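PDB 3I8B: xylulose kinase from Bifidobacterium adolescentis ATCC 15703, which probably catalyses the ATP-dependent phosphorylation of D-xylulose to D-xylulose 5-phosphate, releasing ADP. Local coordinates for residues A[39-44]-A[92-97]; A[143-148]-A[201-206]; A[313-318]-A[373-378]. All blocks are in the same frame, centred on the assembly; numbering follows the deposited sequence.

Contact 1: A[39-44]-A[92-97]; sequences NGTSVD and LWNDTS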
loop_
_atom_site.group_PDB
_atom_site.type_symbol
_atom_site.label_atom_id
_atom_site.label_comp_id
_atom_site.label_asym_id
_atom_site.label_seq_id
_atom_site.Cartn_x
_atom_site.Cartn_y
_atom_site.Cartn_z
ATOM N N ASN A 39 12.519 2.844 15.186
ATOM C CA ASN A 39 11.182 2.294 15.365
ATOM C C ASN A 39 10.195 3.412 15.702
ATOM O O ASN A 39 10.593 4.507 16.118
ATOM C CB ASN A 39 11.181 1.242 16.477
ATOM C CG ASN A 39 12.251 0.188 16.278
ATOM O OD1 ASN A 39 13.063 -0.062 17.174
ATOM N ND2 ASN A 39 12.265 -0.430 15.098
ATOM N N GLY A 40 8.908 3.137 15.538
ATOM C CA GLY A 40 7.904 4.143 15.824
ATOM C C GLY A 40 6.920 4.334 14.691
ATOM O O GLY A 40 7.238 4.104 13.512
ATOM N N THR A 41 5.714 4.770 15.053
ATOM C CA THR A 41 4.634 4.990 14.098
ATOM C C THR A 41 4.593 6.463 13.697
ATOM O O THR A 41 3.751 6.890 12.900
ATOM C CB THR A 41 3.284 4.587 14.708
ATOM O OG1 THR A 41 3.045 5.366 15.891
ATOM C CG2 THR A 41 3.304 3.114 15.070
ATOM N N SER A 42 5.498 7.232 14.290
ATOM C CA SER A 42 5.765 8.609 13.901
ATOM C C SER A 42 7.291 8.796 13.927
ATOM O O SER A 42 7.981 8.126 14.696
ATOM C CB SER A 42 5.077 9.584 14.863
ATOM O OG SER A 42 3.667 9.619 14.647
ATOM N N VAL A 43 7.824 9.689 13.096
ATOM C CA VAL A 43 9.280 9.790 12.979
ATOM C C VAL A 43 9.747 11.087 12.317
ATOM O O VAL A 43 9.032 11.688 11.529
ATOM C CB VAL A 43 9.856 8.558 12.222
ATOM C CG1 VAL A 43 9.448 8.591 10.758
ATOM C CG2 VAL A 43 11.382 8.484 12.367
ATOM N N ASP A 44 10.942 11.529 12.677
ATOM C CA ASP A 44 11.569 12.689 12.053
ATOM C C ASP A 44 12.186 12.268 10.713
ATOM O O ASP A 44 13.093 11.427 10.683
ATOM C CB ASP A 44 12.658 13.221 12.989
ATOM C CG ASP A 44 13.318 14.489 12.478
ATOM O OD1 ASP A 44 13.132 14.859 11.299
ATOM O OD2 ASP A 44 14.046 15.124 13.269
ATOM N N LEU A 92 2.749 8.143 10.382
ATOM C CA LEU A 92 2.875 7.082 9.401
ATOM C C LEU A 92 1.612 6.247 9.232
ATOM O O LEU A 92 0.635 6.402 9.992
ATOM C CB LEU A 92 4.070 6.193 9.774
ATOM C CG LEU A 92 5.392 6.944 9.975
ATOM C CD1 LEU A 92 6.578 5.960 10.158
ATOM C CD2 LEU A 92 5.647 7.905 8.805
ATOM N N TRP A 93 1.635 5.362 8.236
ATOM C CA TRP A 93 0.479 4.523 7.917
ATOM C C TRP A 93 -0.039 3.756 9.141
ATOM O O TRP A 93 -1.237 3.465 9.238
ATOM C CB TRP A 93 0.824 3.521 6.811
ATOM C CG TRP A 93 1.827 2.492 7.270
ATOM C CD1 TRP A 93 3.177 2.646 7.337
ATOM C CD2 TRP A 93 1.548 1.168 7.757
ATOM N NE1 TRP A 93 3.761 1.499 7.822
ATOM C CE2 TRP A 93 2.787 0.575 8.086
ATOM C CE3 TRP A 93 0.375 0.423 7.932
ATOM C CZ2 TRP A 93 2.892 -0.733 8.585
ATOM C CZ3 TRP A 93 0.478 -0.881 8.438
ATOM C CH2 TRP A 93 1.730 -1.441 8.757
ATOM N N ASN A 94 0.864 3.426 10.060
ATOM C CA ASN A 94 0.510 2.620 11.232
ATOM C C ASN A 94 0.316 3.418 12.516
ATOM O O ASN A 94 0.106 2.841 13.583
ATOM C CB ASN A 94 1.520 1.488 11.465
ATOM C CG ASN A 94 2.960 1.986 11.567
ATOM O OD1 ASN A 94 3.235 3.165 11.384
ATOM N ND2 ASN A 94 3.881 1.080 11.877
ATOM N N ASP A 95 0.415 4.738 12.422
ATOM C CA ASP A 95 -0.030 5.597 13.513
ATOM C C ASP A 95 -1.546 5.473 13.633
ATOM O O ASP A 95 -2.263 5.524 12.632
ATOM C CB ASP A 95 0.334 7.057 13.246
ATOM C CG ASP A 95 -0.407 8.023 14.170
ATOM O OD1 ASP A 95 -0.041 8.092 15.356
ATOM O OD2 ASP A 95 -1.345 8.724 13.701
ATOM N N THR A 96 -2.039 5.300 14.852
ATOM C CA THR A 96 -3.482 5.226 15.090
ATOM C C THR A 96 -4.022 6.469 15.808
ATOM O O THR A 96 -5.194 6.510 16.178
ATOM C CB THR A 96 -3.841 4.022 15.964
ATOM O OG1 THR A 96 -3.107 4.108 17.194
ATOM C CG2 THR A 96 -3.501 2.735 15.253
ATOM N N SER A 97 -3.156 7.451 16.032
ATOM C CA SER A 97 -3.553 8.733 16.619
ATOM C C SER A 97 -4.760 9.360 15.916
ATOM O O SER A 97 -5.618 9.952 16.563
ATOM C CB SER A 97 -2.396 9.738 16.551
ATOM O OG SER A 97 -1.319 9.362 17.388
HETATM O O HOH W 1 6.633 1.398 12.982
HETATM O O HOH W 2 2.409 7.824 16.080
HETATM O O HOH W 3 0.141 4.631 16.716
#

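Contact 2: A[143-148]-A[201-206]; sequences TLTKVA and GTIYYD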
loop_
_atom_site.group_PDB
_atom_site.type_symbol
_atom_site.label_atom_id
_atom_site.label_comp_id
_atom_site.label_asym_id
_atom_site.label_seq_id
_atom_site.Cartn_x
_atom_site.Cartn_y
_atom_site.Cartn_z
ATOM N N THR A 143 -3.496 10.113 4.737
ATOM C CA THR A 143 -2.809 11.371 4.960
ATOM C C THR A 143 -3.743 12.468 5.478
ATOM O O THR A 143 -3.401 13.185 6.412
ATOM C CB THR A 143 -2.119 11.875 3.658
ATOM O OG1 THR A 143 -1.507 10.768 2.975
ATOM C CG2 THR A 143 -1.064 12.934 3.986
ATOM N N LEU A 144 -4.899 12.621 4.842
ATOM C CA LEU A 144 -5.846 13.655 5.258
ATOM C C LEU A 144 -6.174 13.541 6.749
ATOM O O LEU A 144 -6.345 14.550 7.426
ATOM C CB LEU A 144 -7.139 13.588 4.442
ATOM C CG LEU A 144 -8.144 14.718 4.707
ATOM C CD1 LEU A 144 -7.527 16.091 4.383
ATOM C CD2 LEU A 144 -9.415 14.504 3.892
ATOM N N THR A 145 -6.256 12.316 7.263
ATOM C CA THR A 145 -6.621 12.134 8.672
ATOM C C THR A 145 -5.523 12.665 9.586
ATOM O O THR A 145 -5.813 13.196 10.659
ATOM C CB THR A 145 -6.969 10.676 9.028
ATOM O OG1 THR A 145 -5.766 9.914 9.197
ATOM C CG2 THR A 145 -7.831 10.055 7.928
ATOM N N LYS A 146 -4.272 12.554 9.134
ATOM C CA LYS A 146 -3.127 13.064 9.889
ATOM C C LYS A 146 -3.163 14.589 9.950
ATOM O O LYS A 146 -2.939 15.192 11.009
ATOM C CB LYS A 146 -1.802 12.623 9.252
ATOM C CG LYS A 146 -1.664 11.133 8.991
ATOM C CD LYS A 146 -1.990 10.289 10.239
ATOM C CE LYS A 146 -1.502 8.856 10.035
ATOM N NZ LYS A 146 -1.957 7.958 11.132
ATOM N N VAL A 147 -3.452 15.202 8.809
ATOM C CA VAL A 147 -3.541 16.653 8.734
ATOM C C VAL A 147 -4.669 17.137 9.632
ATOM O O VAL A 147 -4.501 18.093 10.372
ATOM C CB VAL A 147 -3.769 17.144 7.297
ATOM C CG1 VAL A 147 -3.909 18.680 7.273
ATOM C CG2 VAL A 147 -2.623 16.672 6.388
ATOM N N ALA A 148 -5.807 16.454 9.564
ATOM C CA ALA A 148 -6.921 16.686 10.486
ATOM C C ALA A 148 -6.495 16.640 11.953
ATOM O O ALA A 148 -6.866 17.504 12.747
ATOM C CB ALA A 148 -8.017 15.673 10.243
ATOM N N GLY A 201 -3.366 7.668 -2.175
ATOM C CA GLY A 201 -3.436 7.241 -0.792
ATOM C C GLY A 201 -3.617 8.369 0.208
ATOM O O GLY A 201 -3.570 8.124 1.405
ATOM N N THR A 202 -3.836 9.595 -0.276
ATOM C CA THR A 202 -4.009 10.758 0.602
ATOM C C THR A 202 -5.460 10.979 1.075
ATOM O O THR A 202 -5.691 11.581 2.130
ATOM C CB THR A 202 -3.543 12.053 -0.095
ATOM O OG1 THR A 202 -4.325 12.270 -1.278
ATOM C CG2 THR A 202 -2.066 11.956 -0.472
ATOM N N ILE A 203 -6.406 10.457 0.290
ATOM C CA ILE A 203 -7.835 10.838 0.296
ATOM C C ILE A 203 -8.133 12.345 0.170
ATOM O O ILE A 203 -9.189 12.825 0.611
ATOM C CB ILE A 203 -8.691 10.134 1.403
ATOM C CG1 ILE A 203 -8.413 10.706 2.795
ATOM C CG2 ILE A 203 -8.510 8.626 1.329
ATOM C CD1 ILE A 203 -9.458 10.273 3.847
ATOM N N TYR A 204 -7.192 13.077 -0.437
ATOM C CA TYR A 204 -7.464 14.404 -1.000
ATOM C C TYR A 204 -7.030 14.500 -2.460
ATOM O O TYR A 204 -6.801 15.595 -2.992
ATOM C CB TYR A 204 -6.872 15.557 -0.178
ATOM C CG TYR A 204 -5.421 15.438 0.233
ATOM C CD1 TYR A 204 -4.398 15.617 -0.693
ATOM C CD2 TYR A 204 -5.070 15.213 1.567
ATOM C CE1 TYR A 204 -3.064 15.538 -0.324
ATOM C CE2 TYR A 204 -3.726 15.138 1.954
ATOM C CZ TYR A 204 -2.727 15.304 0.990
ATOM O OH TYR A 204 -1.391 15.228 1.341
ATOM N N TYR A 205 -6.941 13.343 -3.102
ATOM C CA TYR A 205 -6.642 13.282 -4.538
ATOM C C TYR A 205 -7.543 12.272 -5.234
ATOM O O TYR A 205 -7.775 11.176 -4.724
ATOM C CB TYR A 205 -5.174 12.922 -4.769
ATOM C CG TYR A 205 -4.808 12.680 -6.220
ATOM C CD1 TYR A 205 -4.575 13.742 -7.087
ATOM C CD2 TYR A 205 -4.705 11.390 -6.724
ATOM C CE1 TYR A 205 -4.242 13.517 -8.436
ATOM C CE2 TYR A 205 -4.375 11.157 -8.052
ATOM C CZ TYR A 205 -4.143 12.216 -8.905
ATOM O OH TYR A 205 -3.805 11.965 -10.232
ATOM N N ASP A 206 -8.057 12.645 -6.395
ATOM C CA ASP A 206 -8.867 11.722 -7.179
ATOM C C ASP A 206 -8.192 11.336 -8.497
ATOM O O ASP A 206 -8.102 12.148 -9.424
ATOM C CB ASP A 206 -10.255 12.299 -7.453
ATOM C CG ASP A 206 -11.136 11.330 -8.230
ATOM O OD1 ASP A 206 -11.390 10.208 -7.729
ATOM O OD2 ASP A 206 -11.559 11.682 -9.343
#

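Contact 3: A[313-318]-A[373-378]; sequences AVSGFA and GERTPN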
loop_
_atom_site.group_PDB
_atom_site.type_symbol
_atom_site.label_atom_id
_atom_site.label_comp_id
_atom_site.label_asym_id
_atom_site.label_seq_id
_atom_site.Cartn_x
_atom_site.Cartn_y
_atom_site.Cartn_z
ATOM N N ALA A 313 -14.387 -1.143 2.352
ATOM C CA ALA A 313 -13.417 -2.163 2.731
ATOM C C ALA A 313 -12.206 -2.097 1.794
ATOM O O ALA A 313 -11.063 -1.927 2.224
ATOM C CB ALA A 313 -14.045 -3.551 2.678
ATOM N N VAL A 314 -12.471 -2.255 0.508
ATOM C CA VAL A 314 -11.407 -2.227 -0.475
ATOM C C VAL A 314 -11.040 -0.787 -0.804
ATOM O O VAL A 314 -11.893 0.009 -1.194
ATOM C CB VAL A 314 -11.794 -2.994 -1.760
ATOM C CG1 VAL A 314 -10.562 -3.231 -2.618
ATOM C CG2 VAL A 314 -12.447 -4.319 -1.408
ATOM N N SER A 315 -9.760 -0.466 -0.637
ATOM C CA SER A 315 -9.205 0.820 -1.046
ATOM C C SER A 315 -9.172 0.966 -2.574
ATOM O O SER A 315 -8.884 0.015 -3.301
ATOM C CB SER A 315 -7.779 0.971 -0.505
ATOM O OG SER A 315 -7.753 1.041 0.909
ATOM N N GLY A 316 -9.440 2.171 -3.054
ATOM C CA GLY A 316 -9.380 2.452 -4.472
ATOM C C GLY A 316 -8.142 3.251 -4.837
ATOM O O GLY A 316 -8.232 4.443 -5.147
ATOM N N PHE A 317 -6.988 2.594 -4.802
ATOM C CA PHE A 317 -5.725 3.245 -5.131
ATOM C C PHE A 317 -5.432 3.124 -6.620
ATOM O O PHE A 317 -6.113 2.391 -7.341
ATOM C CB PHE A 317 -4.562 2.628 -4.343
ATOM C CG PHE A 317 -4.691 2.760 -2.852
ATOM C CD1 PHE A 317 -5.507 3.733 -2.285
ATOM C CD2 PHE A 317 -3.981 1.912 -2.008
ATOM C CE1 PHE A 317 -5.621 3.846 -0.906
ATOM C CE2 PHE A 317 -4.081 2.033 -0.623
ATOM C CZ PHE A 317 -4.902 2.997 -0.074
ATOM N N ALA A 318 -4.413 3.854 -7.073
ATOM C CA ALA A 318 -3.915 3.720 -8.434
ATOM C C ALA A 318 -2.630 2.901 -8.425
ATOM O O ALA A 318 -1.923 2.855 -7.423
ATOM C CB ALA A 318 -3.661 5.093 -9.044
ATOM N N GLY A 373 -12.034 -8.420 14.774
ATOM C CA GLY A 373 -12.680 -7.713 13.682
ATOM C C GLY A 373 -12.007 -7.941 12.336
ATOM O O GLY A 373 -11.129 -8.798 12.216
ATOM N N GLU A 374 -12.436 -7.195 11.321
ATOM C CA GLU A 374 -11.779 -7.234 10.009
ATOM C C GLU A 374 -11.852 -5.901 9.281
ATOM O O GLU A 374 -12.795 -5.115 9.489
ATOM C CB GLU A 374 -12.357 -8.332 9.103
ATOM C CG GLU A 374 -11.512 -9.608 9.011
ATOM C CD GLU A 374 -10.089 -9.352 8.555
ATOM O OE1 GLU A 374 -9.827 -8.265 7.985
ATOM O OE2 GLU A 374 -9.234 -10.241 8.763
ATOM N N ARG A 375 -10.839 -5.656 8.444
ATOM C CA ARG A 375 -10.833 -4.548 7.504
ATOM C C ARG A 375 -11.665 -4.934 6.277
ATOM O O ARG A 375 -12.463 -4.143 5.780
ATOM C CB ARG A 375 -9.399 -4.235 7.055
ATOM C CG ARG A 375 -8.562 -3.397 8.012
ATOM C CD ARG A 375 -8.836 -1.892 7.863
ATOM N NE ARG A 375 -8.604 -1.396 6.501
ATOM C CZ ARG A 375 -7.455 -0.881 6.060
ATOM N NH1 ARG A 375 -6.405 -0.786 6.867
ATOM N NH2 ARG A 375 -7.355 -0.450 4.807
ATOM N N THR A 376 -11.467 -6.157 5.788
ATOM C CA THR A 376 -12.202 -6.649 4.629
ATOM C C THR A 376 -12.781 -8.027 4.951
ATOM O O THR A 376 -12.025 -8.975 5.179
ATOM C CB THR A 376 -11.284 -6.748 3.384
ATOM O OG1 THR A 376 -10.649 -5.484 3.143
ATOM C CG2 THR A 376 -12.082 -7.146 2.149
ATOM N N PRO A 377 -14.122 -8.141 5.017
ATOM C CA PRO A 377 -15.119 -7.077 4.812
ATOM C C PRO A 377 -15.059 -6.056 5.955
ATOM O O PRO A 377 -14.369 -6.297 6.934
ATOM C CB PRO A 377 -16.465 -7.822 4.843
ATOM C CG PRO A 377 -16.148 -9.285 5.152
ATOM C CD PRO A 377 -14.722 -9.354 5.599
ATOM N N ASN A 378 -15.767 -4.938 5.827
ATOM C CA ASN A 378 -15.607 -3.820 6.758
ATOM C C ASN A 378 -16.374 -4.023 8.058
ATOM O O ASN A 378 -17.476 -3.505 8.207
ATOM C CB ASN A 378 -16.062 -2.517 6.095
ATOM C CG ASN A 378 -15.676 -1.266 6.900
ATOM O OD1 ASN A 378 -15.268 -1.349 8.066
ATOM N ND2 ASN A 378 -15.811 -0.095 6.268
HETATM O O HOH W 4 -10.327 0.046 4.229
HETATM O O HOH W 5 -5.750 0.531 2.455
#

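Contact 1: A[39-44]-A[92-97]
Thr-41 lies against both Asn-94 and Asp-95 and turns its carbonyl to Leu-92. Its CG2 methyl sits 3.5 Å from the backbone O of Asn-94, its CB is 3.6 Å from Asn-94 OD1, and the two side chains meet at a slant. The amide of Asn-94 is brought here by a first torsion of 54°, which sets CG between its backbone N and carbonyl carbon. Asp-95, ending the type I turn 92-95, crosses Thr-41 at roughly a right angle. Leu-92 N donates to Thr-41 O at 3.0 Å (N-H...O 153°), continuing the antiparallel pairing of strands 42-43 and 90-91 in the N-terminal domain. Beside this bond, Leu-92 CD1 packs on Val-43 CG1 at 3.9 Å, and Trp-48 of helix 46-58 touches both residues.

The other polar links between the segments run through water. Water 1 bridges Gly-40 O and Asn-94 ND2, while water 2 joins Thr-41 OG1 and Ser-42 OG to Asp-95 OD1. The syn lone pair of Asp-95 OD1 takes Ser-97 OG at 2.7 Å, and OD2 is engaged by Lys-146. The carboxylate is thus held through both oxygens, which should restrict its rotation, whereas Asn-94 OD1 is buried here without a polar partner.

Contact 2: A[143-148]-A[201-206]
The N-terminal turn of helix 143-153 rests on residues 201-206 at an ST turn, in the N-terminal domain of the actin-like ATPase fold used by FGGY kinases. In that turn, Thr-202 OG1 accepts from Tyr-204 N at 3.1 Å, with Ile-203 at the middle in a left-handed backbone conformation (phi 52°).

One direct hydrogen bond joins the segments: Leu-144 N donates to Thr-202 O at 3.0 Å, with an N-H...O angle of 156° and the donor in the carbonyl plane. Leu-144 is the second residue of its helix, so this N-H has no carbonyl four residues back within the helix, and the turn supplies its acceptor. Thr-143 OG1 looks elsewhere, bonding to the backbone O of His-75, a predicted substrate-binding residue; Thr-202 OG1 also bonds to Ala-199 O.

The apolar contacts spread from Leu-144. Its CB lies 3.6 Å from Ile-203 CG1, the two side chains crossing almost perpendicularly. Leu-144 CG lies opposite its own backbone N (chi1 -174°), and CD1 reaches the edge of the Tyr-204 ring near its plane, 3.8 Å from CD2. That ring is held over one face by Thr-202 CB, centred 3.4 Å above the plane, while Thr-143 CG2 approaches obliquely to within 3.5 Å of Tyr-204 OH. Trp-130 of helix 122-134 touches both Leu-144 and Ile-203, and helix 214-225 packs on Leu-144 through Val-220 and on Tyr-204 through Ile-217. The contact thereby joins helix 143-153 to the start of the small hairpin of strands 205-206 and 211-212. Two backbone atoms, Thr-143 N and Ile-203 O, are buried here without a partner; Leu-144 CD2 stands 3.7 Å from Ile-203 O.

Contact 3: A[313-318]-A[373-378]
Arg-375 NH2 is gripped by two waters that tie it to the facing segment 313-318. It donates to water 4 at 3.1 Å, and that water donates on to Ala-313 O; a weak bond runs from NH2 to water 5, which also bonds Ser-315 OG. The contact thus joins the approach to strand 315-318, an outermost strand of the seven-stranded sheet in the C-terminal actin-like domain, to the loop between strands 366-368 and 385-387.

Ser-315 OG lies near the plane of the guanidinium at its edge, 4.2 Å from NH2, and water 5 sits between them, in plane with the guanidinium. Bends at the second and third torsions (chi2 -83°, chi3 -57°) fold the arginine chain so that its tip arrives beside the strand. Ser-315 OG also bonds Tyr-142 OH in the N-terminal domain, so this water-linked site lies where the two domains meet; the Ser-315 side chain is about 6 Å from that of His-75, a predicted substrate-binding residue.

The segments share no direct hydrogen bond; the rest of the contact is packing round Ala-313 CB. This methyl points into the loop, 3.5 Å from Arg-375 O and 3.9 Å from Thr-376 OG1. The Thr-376 hydroxyl is hydrogen-bonded to Cys-329 O. Two features shape the loop. Glu-374 OE1 accepts from Arg-375 N at 2.8 Å, met on its anti side 27° out of the carboxylate plane, and also from Ile-331 N, which fastens the loop to the residue just past strand 324-330. The peptide between Thr-376 and Pro-377 is cis, and just after it Asn-378 lies alongside Ala-313. There Asn-378 ND2 bonds Thr-311 O, and Asn-378 CB stands 4.1 Å from Ala-313 CB.

How the contacts relate
From the N terminus the three contacts follow in series, each loop closing before the next opens; none nests or crosses. Contact 1 closes a loop containing helix 46-58 and strand 65-72, and contact 2 one that includes helix 167-175; both belong to the N-terminal domain. Contact 3 closes a loop in the C-terminal domain that contains strand 324-330. Lys-146 couples the first two, its NZ lying 2.7 Å from Asp-95 OD2 in a salt bridge. Contacts 2 and 3 touch between domains, Gly-201 CA packing 4.0 Å from Phe-317 CE1. Contacts 1 and 3 approach only to about 7 Å between nearest atoms, leaving contact 2 as the intermediary.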